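Local coordinates for NTD biosynthesis operon protein NtdA (Bacillus subtilis subsp. subtilis, PDB 4K2M) that catalyses the reversible pyridoxal phosphate-dependent transfer of an amino group from glutamate to 3-dehydro-glucose 6-phosphate, giving kanosamine 6-phosphate, at residues K193-H204 with K220-L231. Sequence-based numbering, arbitrary orientation.
Sequences KFILPVHLYGKH and KVIEDACQGIGL. With O1G (3-deoxy-3-[(E)-({3-hydroxy-2-methyl-5-[(phosphonooxy)methyl]pyridin-4-yl}methylidene)amino]-6-O-phosphono-alpha-D-gluco pyranose), chain C; EDO (1,2-ethanediol), chain G.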
ATOM      1  N   LYS A 193      -7.614  25.803   9.056  1.00 15.24           N
ATOM      2  CA  LYS A 193      -7.037  25.078  10.177  1.00 17.18           C
ATOM      3  C   LYS A 193      -5.602  24.667   9.885  1.00 15.83           C
ATOM      4  O   LYS A 193      -4.817  24.462  10.811  1.00 13.77           O
ATOM      5  CB  LYS A 193      -7.896  23.852  10.520  1.00 16.71           C
ATOM      6  CG  LYS A 193      -9.292  24.187  11.063  1.00 31.11           C
ATOM      7  CD  LYS A 193      -9.198  25.121  12.265  1.00 32.65           C
ATOM      8  CE  LYS A 193     -10.570  25.419  12.876  1.00 46.05           C
ATOM      9  NZ  LYS A 193     -11.536  25.890  11.851  1.00 48.91           N
ATOM     10  N   PHE A 194      -5.251  24.574   8.600  1.00 16.23           N
ATOM     11  CA  PHE A 194      -3.943  24.036   8.199  1.00 12.57           C
ATOM     12  C   PHE A 194      -3.254  24.844   7.117  1.00 13.49           C
ATOM     13  O   PHE A 194      -3.916  25.423   6.259  1.00 13.06           O
ATOM     14  CB  PHE A 194      -4.118  22.625   7.625  1.00 12.11           C
ATOM     15  CG  PHE A 194      -4.709  21.656   8.595  1.00 15.67           C
ATOM     16  CD1 PHE A 194      -3.893  20.961   9.472  1.00 22.30           C
ATOM     17  CD2 PHE A 194      -6.075  21.441   8.635  1.00 17.18           C
ATOM     18  CE1 PHE A 194      -4.440  20.067  10.382  1.00 24.09           C
ATOM     19  CE2 PHE A 194      -6.627  20.545   9.541  1.00 21.19           C
ATOM     20  CZ  PHE A 194      -5.809  19.857  10.412  1.00 27.26           C
ATOM     21  N   ILE A 195      -1.925  24.844   7.145  1.00 13.26           N
ATOM     22  CA  ILE A 195      -1.127  25.233   5.989  1.00 11.38           C
ATOM     23  C   ILE A 195      -0.356  23.992   5.548  1.00 14.10           C
ATOM     24  O   ILE A 195       0.258  23.321   6.380  1.00 12.64           O
ATOM     25  CB  ILE A 195      -0.101  26.317   6.324  1.00 11.63           C
ATOM     26  CG1 ILE A 195      -0.775  27.511   7.009  1.00 14.01           C
ATOM     27  CG2 ILE A 195       0.565  26.792   5.058  1.00 13.46           C
ATOM     28  CD1 ILE A 195       0.223  28.635   7.373  1.00 14.50           C
ATOM     29  N   LEU A 196      -0.374  23.704   4.247  1.00 11.82           N
ATOM     30  CA  LEU A 196       0.281  22.500   3.696  1.00  9.58           C
ATOM     31  C   LEU A 196       1.259  22.939   2.614  1.00 12.65           C
ATOM     32  O   LEU A 196       0.958  22.877   1.423  1.00 12.46           O
ATOM     33  CB  LEU A 196      -0.786  21.558   3.114  1.00 10.85           C
ATOM     34  CG  LEU A 196      -0.529  20.055   2.991  1.00 22.57           C
ATOM     35  CD1 LEU A 196      -1.692  19.382   2.261  1.00 14.60           C
ATOM     36  CD2 LEU A 196       0.779  19.741   2.312  1.00 21.56           C
ATOM     37  N   PRO A 197       2.442  23.397   3.023  1.00 12.52           N
ATOM     38  CA  PRO A 197       3.474  23.752   2.047  1.00 13.40           C
ATOM     39  C   PRO A 197       4.034  22.501   1.396  1.00 12.83           C
ATOM     40  O   PRO A 197       4.106  21.439   2.028  1.00 12.89           O
ATOM     41  CB  PRO A 197       4.565  24.418   2.903  1.00 15.23           C
ATOM     42  CG  PRO A 197       4.365  23.862   4.286  1.00 18.21           C
ATOM     43  CD  PRO A 197       2.893  23.585   4.421  1.00 13.19           C
ATOM     44  N   VAL A 198       4.439  22.627   0.139  1.00 10.84           N
ATOM     45  CA  VAL A 198       5.072  21.530  -0.572  1.00 12.85           C
ATOM     46  C   VAL A 198       6.502  21.907  -0.933  1.00 12.40           C
ATOM     47  O   VAL A 198       6.749  22.982  -1.487  1.00 11.25           O
ATOM     48  CB  VAL A 198       4.317  21.215  -1.859  1.00 10.30           C
ATOM     49  CG1 VAL A 198       4.985  20.038  -2.599  1.00 11.01           C
ATOM     50  CG2 VAL A 198       2.856  20.900  -1.557  1.00 12.63           C
ATOM     51  N   HIS A 199       7.449  21.030  -0.634  1.00 12.73           N
ATOM     52  CA  HIS A 199       8.832  21.327  -0.998  1.00 12.29           C
ATOM     53  C   HIS A 199       9.047  20.830  -2.414  1.00 14.31           C
ATOM     54  O   HIS A 199       9.663  19.793  -2.652  1.00 13.12           O
ATOM     55  CB  HIS A 199       9.809  20.710   0.002  1.00 11.01           C
ATOM     56  CG  HIS A 199       9.512  21.127   1.411  1.00 11.51           C
ATOM     57  ND1 HIS A 199       9.100  22.398   1.722  1.00 15.33           N
ATOM     58  CD2 HIS A 199       9.506  20.422   2.568  1.00 18.94           C
ATOM     59  CE1 HIS A 199       8.855  22.472   3.023  1.00 17.00           C
ATOM     60  NE2 HIS A 199       9.087  21.291   3.556  1.00 17.10           N
ATOM     61  N   LEU A 200       8.482  21.571  -3.356  1.00 11.35           N
ATOM     62  CA  LEU A 200       8.334  21.087  -4.724  1.00 13.26           C
ATOM     63  C   LEU A 200       9.662  21.010  -5.446  1.00 12.88           C
ATOM     64  O   LEU A 200      10.493  21.931  -5.360  1.00 11.89           O
ATOM     65  CB  LEU A 200       7.398  22.018  -5.494  1.00 13.75           C
ATOM     66  CG  LEU A 200       6.892  21.468  -6.827  1.00 11.65           C
ATOM     67  CD1 LEU A 200       6.134  20.139  -6.634  1.00 13.65           C
ATOM     68  CD2 LEU A 200       5.975  22.515  -7.464  1.00 13.54           C
ATOM     69  N   TYR A 201       9.841  19.891  -6.151  1.00 10.67           N
ATOM     70  CA  TYR A 201      11.043  19.575  -6.921  1.00 10.90           C
ATOM     71  C   TYR A 201      12.253  19.367  -6.012  1.00 13.68           C
ATOM     72  O   TYR A 201      13.366  19.166  -6.503  1.00 12.76           O
ATOM     73  CB  TYR A 201      11.344  20.654  -7.972  1.00 13.39           C
ATOM     74  CG  TYR A 201      10.150  21.044  -8.825  1.00 13.20           C
ATOM     75  CD1 TYR A 201       9.201  20.107  -9.208  1.00  9.93           C
ATOM     76  CD2 TYR A 201       9.996  22.345  -9.256  1.00  9.74           C
ATOM     77  CE1 TYR A 201       8.105  20.470  -9.995  1.00 14.26           C
ATOM     78  CE2 TYR A 201       8.912  22.717 -10.034  1.00 12.43           C
ATOM     79  CZ  TYR A 201       7.981  21.773 -10.406  1.00 14.25           C
ATOM     80  OH  TYR A 201       6.916  22.178 -11.180  1.00 14.13           O
ATOM     81  N   GLY A 202      12.037  19.401  -4.695  1.00 10.77           N
ATOM     82  CA  GLY A 202      13.128  19.244  -3.735  1.00 11.69           C
ATOM     83  C   GLY A 202      13.603  20.560  -3.130  1.00 15.09           C
ATOM     84  O   GLY A 202      14.537  20.588  -2.325  1.00 13.57           O
ATOM     85  N   LYS A 203      12.943  21.654  -3.494  1.00 12.77           N
ATOM     86  CA  LYS A 203      13.280  22.980  -2.951  1.00  9.50           C
ATOM     87  C   LYS A 203      12.520  23.202  -1.643  1.00 14.31           C
ATOM     88  O   LYS A 203      11.316  22.982  -1.575  1.00 13.67           O
ATOM     89  CB  LYS A 203      12.863  24.060  -3.957  1.00  9.77           C
ATOM     90  CG  LYS A 203      13.062  25.494  -3.507  1.00 14.64           C
ATOM     91  CD  LYS A 203      14.523  25.880  -3.467  1.00 20.44           C
ATOM     92  CE  LYS A 203      14.662  27.385  -3.228  1.00 23.66           C
ATOM     93  NZ  LYS A 203      16.099  27.772  -3.157  1.00 23.77           N
ATOM     94  N   HIS A 204      13.223  23.658  -0.612  1.00 12.45           N
ATOM     95  CA  HIS A 204      12.614  23.895   0.698  1.00 16.78           C
ATOM     96  C   HIS A 204      11.762  25.168   0.662  1.00 15.44           C
ATOM     97  O   HIS A 204      12.236  26.240   0.249  1.00 15.96           O
ATOM     98  CB  HIS A 204      13.731  24.046   1.741  1.00 15.95           C
ATOM     99  CG  HIS A 204      13.382  23.523   3.100  1.00 18.42           C
ATOM    100  ND1 HIS A 204      14.341  23.151   4.019  1.00 21.51           N
ATOM    101  CD2 HIS A 204      12.185  23.303   3.690  1.00 16.28           C
ATOM    102  CE1 HIS A 204      13.746  22.733   5.124  1.00 24.27           C
ATOM    103  NE2 HIS A 204      12.439  22.816   4.950  1.00 19.28           N
ATOM    104  N   LYS A 220      -2.179  24.727  12.156  1.00 14.18           N
ATOM    105  CA  LYS A 220      -1.218  23.630  12.163  1.00 14.08           C
ATOM    106  C   LYS A 220      -0.521  23.580  10.812  1.00 16.66           C
ATOM    107  O   LYS A 220      -1.112  23.920   9.785  1.00 14.13           O
ATOM    108  CB  LYS A 220      -1.959  22.313  12.394  1.00 17.97           C
ATOM    109  CG  LYS A 220      -2.657  22.254  13.744  1.00 27.19           C
ATOM    110  CD  LYS A 220      -1.632  22.230  14.862  1.00 27.79           C
ATOM    111  CE  LYS A 220      -2.313  22.258  16.222  1.00 52.22           C
ATOM    112  NZ  LYS A 220      -3.444  21.289  16.251  1.00 47.17           N
ATOM    113  N   VAL A 221       0.731  23.144  10.813  1.00 14.03           N
ATOM    114  CA  VAL A 221       1.514  23.084   9.585  1.00 11.93           C
ATOM    115  C   VAL A 221       1.885  21.635   9.328  1.00 17.11           C
ATOM    116  O   VAL A 221       2.568  21.000  10.134  1.00 13.82           O
ATOM    117  CB  VAL A 221       2.792  23.911   9.686  1.00 13.54           C
ATOM    118  CG1 VAL A 221       3.645  23.724   8.435  1.00 14.06           C
ATOM    119  CG2 VAL A 221       2.466  25.384   9.874  1.00 17.50           C
ATOM    120  N   ILE A 222       1.413  21.105   8.212  1.00 12.42           N
ATOM    121  CA  ILE A 222       1.837  19.778   7.816  1.00 10.18           C
ATOM    122  C   ILE A 222       2.536  19.964   6.490  1.00 15.13           C
ATOM    123  O   ILE A 222       1.949  20.499   5.545  1.00 15.92           O
ATOM    124  CB  ILE A 222       0.634  18.802   7.717  1.00 12.40           C
ATOM    125  CG1 ILE A 222       1.048  17.501   7.019  1.00 17.11           C
ATOM    126  CG2 ILE A 222      -0.573  19.467   7.030  1.00 19.02           C
ATOM    127  CD1 ILE A 222       0.009  16.370   7.179  1.00 18.14           C
ATOM    128  N   GLU A 223       3.798  19.559   6.413  1.00 14.63           N
ATOM    129  CA  GLU A 223       4.556  19.841   5.202  1.00 15.92           C
ATOM    130  C   GLU A 223       4.641  18.595   4.340  1.00 18.18           C
ATOM    131  O   GLU A 223       4.808  17.482   4.845  1.00 16.40           O
ATOM    132  CB  GLU A 223       5.947  20.369   5.532  1.00 21.04           C
ATOM    133  CG  GLU A 223       6.803  19.375   6.268  1.00 17.75           C
ATOM    134  CD  GLU A 223       8.158  19.916   6.647  1.00 24.36           C
ATOM    135  OE1 GLU A 223       8.569  20.978   6.129  1.00 22.74           O
ATOM    136  OE2 GLU A 223       8.824  19.259   7.472  1.00 22.26           O
ATOM    137  N   ASP A 224       4.477  18.788   3.035  1.00 13.87           N
ATOM    138  CA  ASP A 224       4.595  17.701   2.077  1.00 13.73           C
ATOM    139  C   ASP A 224       6.042  17.748   1.638  1.00 12.26           C
ATOM    140  O   ASP A 224       6.421  18.562   0.794  1.00 12.02           O
ATOM    141  CB  ASP A 224       3.674  17.962   0.886  1.00 15.45           C
ATOM    142  CG  ASP A 224       3.784  16.909  -0.186  1.00 17.59           C
ATOM    143  OD1 ASP A 224       4.767  16.139  -0.200  1.00 17.51           O
ATOM    144  OD2 ASP A 224       2.886  16.872  -1.042  1.00 15.21           O
ATOM    145  N   ALA A 225       6.858  16.877   2.217  1.00 13.94           N
ATOM    146  CA  ALA A 225       8.267  16.812   1.865  1.00 14.83           C
ATOM    147  C   ALA A 225       8.494  15.532   1.080  1.00 14.90           C
ATOM    148  O   ALA A 225       9.587  14.948   1.111  1.00 14.10           O
ATOM    149  CB  ALA A 225       9.125  16.829   3.124  1.00 14.38           C
ATOM    150  N   CYS A 226       7.455  15.075   0.379  1.00 12.30           N
ATOM    151  CA  CYS A 226       7.585  13.812  -0.345  1.00 13.86           C
ATOM    152  C   CYS A 226       8.718  13.800  -1.377  1.00 15.14           C
ATOM    153  O   CYS A 226       9.287  12.733  -1.669  1.00 16.44           O
ATOM    154  CB  CYS A 226       6.246  13.388  -0.954  1.00 15.36           C
ATOM    155  SG  CYS A 226       5.056  12.898   0.329  1.00 17.36           S
ATOM    156  N   GLN A 227       9.092  14.981  -1.881  1.00 13.44           N
ATOM    157  CA  GLN A 227      10.212  15.081  -2.831  1.00 13.57           C
ATOM    158  C   GLN A 227      11.473  15.669  -2.194  1.00 15.90           C
ATOM    159  O   GLN A 227      12.430  15.975  -2.894  1.00 17.55           O
ATOM    160  CB  GLN A 227       9.819  15.967  -4.018  1.00 12.55           C
ATOM    161  CG  GLN A 227       8.769  15.330  -4.929  1.00 13.81           C
ATOM    162  CD  GLN A 227       8.378  16.234  -6.090  1.00 16.03           C
ATOM    163  OE1 GLN A 227       8.995  17.276  -6.315  1.00 15.55           O
ATOM    164  NE2 GLN A 227       7.343  15.840  -6.828  1.00 20.71           N
ATOM    165  N   GLY A 228      11.465  15.838  -0.876  1.00 11.04           N
ATOM    166  CA  GLY A 228      12.501  16.622  -0.216  1.00 13.42           C
ATOM    167  C   GLY A 228      13.411  15.916   0.785  1.00 14.30           C
ATOM    168  O   GLY A 228      14.091  16.594   1.569  1.00 13.47           O
ATOM    169  N   ILE A 229      13.459  14.589   0.781  1.00 12.59           N
ATOM    170  CA  ILE A 229      14.353  13.914   1.734  1.00 10.68           C
ATOM    171  C   ILE A 229      15.807  14.363   1.550  1.00 13.68           C
ATOM    172  O   ILE A 229      16.311  14.421   0.422  1.00 13.51           O
ATOM    173  CB  ILE A 229      14.238  12.381   1.704  1.00 13.72           C
ATOM    174  CG1 ILE A 229      14.926  11.793   2.944  1.00 21.74           C
ATOM    175  CG2 ILE A 229      14.819  11.794   0.406  1.00 15.74           C
ATOM    176  CD1 ILE A 229      14.634  10.326   3.202  1.00 23.54           C
ATOM    177  N   GLY A 230      16.457  14.702   2.668  1.00 15.71           N
ATOM    178  CA  GLY A 230      17.844  15.169   2.667  1.00 16.08           C
ATOM    179  C   GLY A 230      17.938  16.668   2.954  1.00 11.14           C
ATOM    180  O   GLY A 230      19.017  17.197   3.230  1.00 15.50           O
ATOM    181  N   LEU A 231      16.815  17.385   2.882  1.00 10.60           N
ATOM    182  CA  LEU A 231      16.841  18.827   3.149  1.00 11.70           C
ATOM    183  C   LEU A 231      17.284  19.115   4.579  1.00 13.20           C
ATOM    184  O   LEU A 231      16.781  18.527   5.531  1.00 14.46           O
ATOM    185  CB  LEU A 231      15.475  19.483   2.893  1.00 13.33           C
ATOM    186  CG  LEU A 231      15.065  19.704   1.433  1.00 15.12           C
ATOM    187  CD1 LEU A 231      13.599  20.131   1.374  1.00 11.41           C
ATOM    188  CD2 LEU A 231      15.925  20.786   0.820  1.00 15.04           C
TER
HETATM  189  P   O1G C 501       3.237   8.755  -3.042  1.00 18.25           P
HETATM  190  C3A O1G C 501       4.734  14.116  -4.705  1.00 19.79           C
HETATM  191  O3  O1G C 501       5.572  14.290  -5.756  1.00 26.82           O
HETATM  192  C1  O1G C 501       5.069  10.989 -10.240  1.00 25.70           C
HETATM  193  N1' O1G C 501       3.591  14.926  -2.799  1.00 19.07           N
HETATM  194  C2  O1G C 501       5.024  11.874  -8.992  1.00 29.37           C
HETATM  195  O2  O1G C 501       6.100  12.845  -9.221  1.00 22.60           O
HETATM  196  C9A O1G C 501       4.424  15.159  -3.826  1.00 15.95           C
HETATM  197  C2A O1G C 501       5.003  16.556  -3.970  1.00 19.04           C
HETATM  198  C3  O1G C 501       5.232  11.101  -7.678  1.00 25.51           C
HETATM  199  N3' O1G C 501       4.883  12.069  -6.623  1.00 26.32           N
HETATM  200  O1  O1G C 501       6.398  10.516 -10.511  1.00 31.21           O
HETATM  201  C4  O1G C 501       4.390   9.811  -7.622  1.00 24.51           C
HETATM  202  O4  O1G C 501       5.081   9.060  -6.604  1.00 24.61           O
HETATM  203  C4A O1G C 501       4.187  12.859  -4.523  1.00 17.86           C
HETATM  204  C4B O1G C 501       4.476  11.747  -5.452  1.00 20.65           C
HETATM  205  C5  O1G C 501       4.608   9.043  -8.925  1.00 21.20           C
HETATM  206  O5  O1G C 501       4.241   9.832 -10.064  1.00 27.10           O
HETATM  207  C5A O1G C 501       3.322  12.647  -3.453  1.00 19.33           C
HETATM  208  C5T O1G C 501       2.615  11.328  -3.097  1.00 17.29           C
HETATM  209  C6  O1G C 501       3.693   7.862  -9.095  1.00 24.29           C
HETATM  210  C6A O1G C 501       3.038  13.708  -2.608  1.00 20.63           C
HETATM  211  OP1 O1G C 501       1.815   8.606  -2.545  1.00 15.72           O
HETATM  212  OP2 O1G C 501       4.230   8.023  -2.202  1.00 15.08           O
HETATM  213  OP3 O1G C 501       3.341   8.515  -4.566  1.00 18.05           O
HETATM  214  OP4 O1G C 501       3.611  10.329  -2.777  1.00 19.04           O
HETATM  215  O6  O1G C 501       4.021   7.006 -10.123  1.00 25.48           O
HETATM  216  P'  O1G C 501       3.744   5.427  -9.996  1.00 24.17           P
HETATM  217  OP6 O1G C 501       4.600   4.956  -8.840  1.00 21.28           O
HETATM  218  OP7 O1G C 501       2.263   5.211  -9.786  1.00 23.94           O
HETATM  219  OP8 O1G C 501       4.232   4.912 -11.353  1.00 22.75           O
HETATM  220  C1  EDO G 505       4.519  23.918 -12.917  1.00 23.19           C
HETATM  221  O1  EDO G 505       3.143  23.902 -12.551  1.00 31.14           O
HETATM  222  C2  EDO G 505       5.297  24.849 -11.997  1.00 18.57           C
HETATM  223  O2  EDO G 505       5.371  24.257 -10.698  1.00 24.64           O
HETATM  224  O   HOH W   1       8.117  17.648  -1.550  1.00 16.73           O
HETATM  225  O   HOH W   2      10.834  21.903   6.911  1.00 19.64           O
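The imidazole of H199 meets the carboxylate of E223 edge-on: NE2 donates to OE1 at 2.6 Å, with OE1 in the ring plane but the donor well above the carboxylate plane, the two planes 82° apart. The methyl carbon A225 CB lies at the ring edge of H199, beside its CD2, while H204 CD2 lies over one face of the H199 ring, offset toward its rim. H204 in turn carries L231 CD1 over one face, a CH-pi contact 4.1 Å from the ring centroid, and at its edge a water lies in plane and bridges NE2 to E223 OE1. That oxygen thus accepts from both H199 and the water; E223 OE2 bonds T241 and H199 ND1 bonds S205, which fixes the imidazole at both nitrogens.

Near the cofactor, Q227 runs extended beyond CG and divides its amide: OE1 takes the backbone N of Y201 at 2.8 Å, and NE2 gives a hydrogen bond to O3 of the external aldimine at 2.6 Å. With CG anti to the backbone N (chi1 177°), the D224 carboxylate reaches the pyridine nitrogen, while its CB lies against V198 CG2; its OD2 lies 2.7 Å from N1' of the pyridine and is hydrogen-bonded to T156 OG1, an arrangement expected to favour a protonated pyridine, as in fold-type I aminotransferases. OD1 accepts from C226 N, an Asx turn. A second water receives Q227 N and donates to H199 O and D224 O.

Backbone hydrogen bonds of the parallel strand pair, such as I195 N to K220 O at 2.9 Å, are followed beyond it by D224 N to P197 O and H199 N to D224 O. The segments thus join neighbouring strands 192-195 and 220-224 of a beta-alpha-beta unit in the central mixed sheet: helix 207-217 packs on P197, V221 and E223, helix 127-137 on F194, L196, I222 and D224, while strand 240-244 flanks I222.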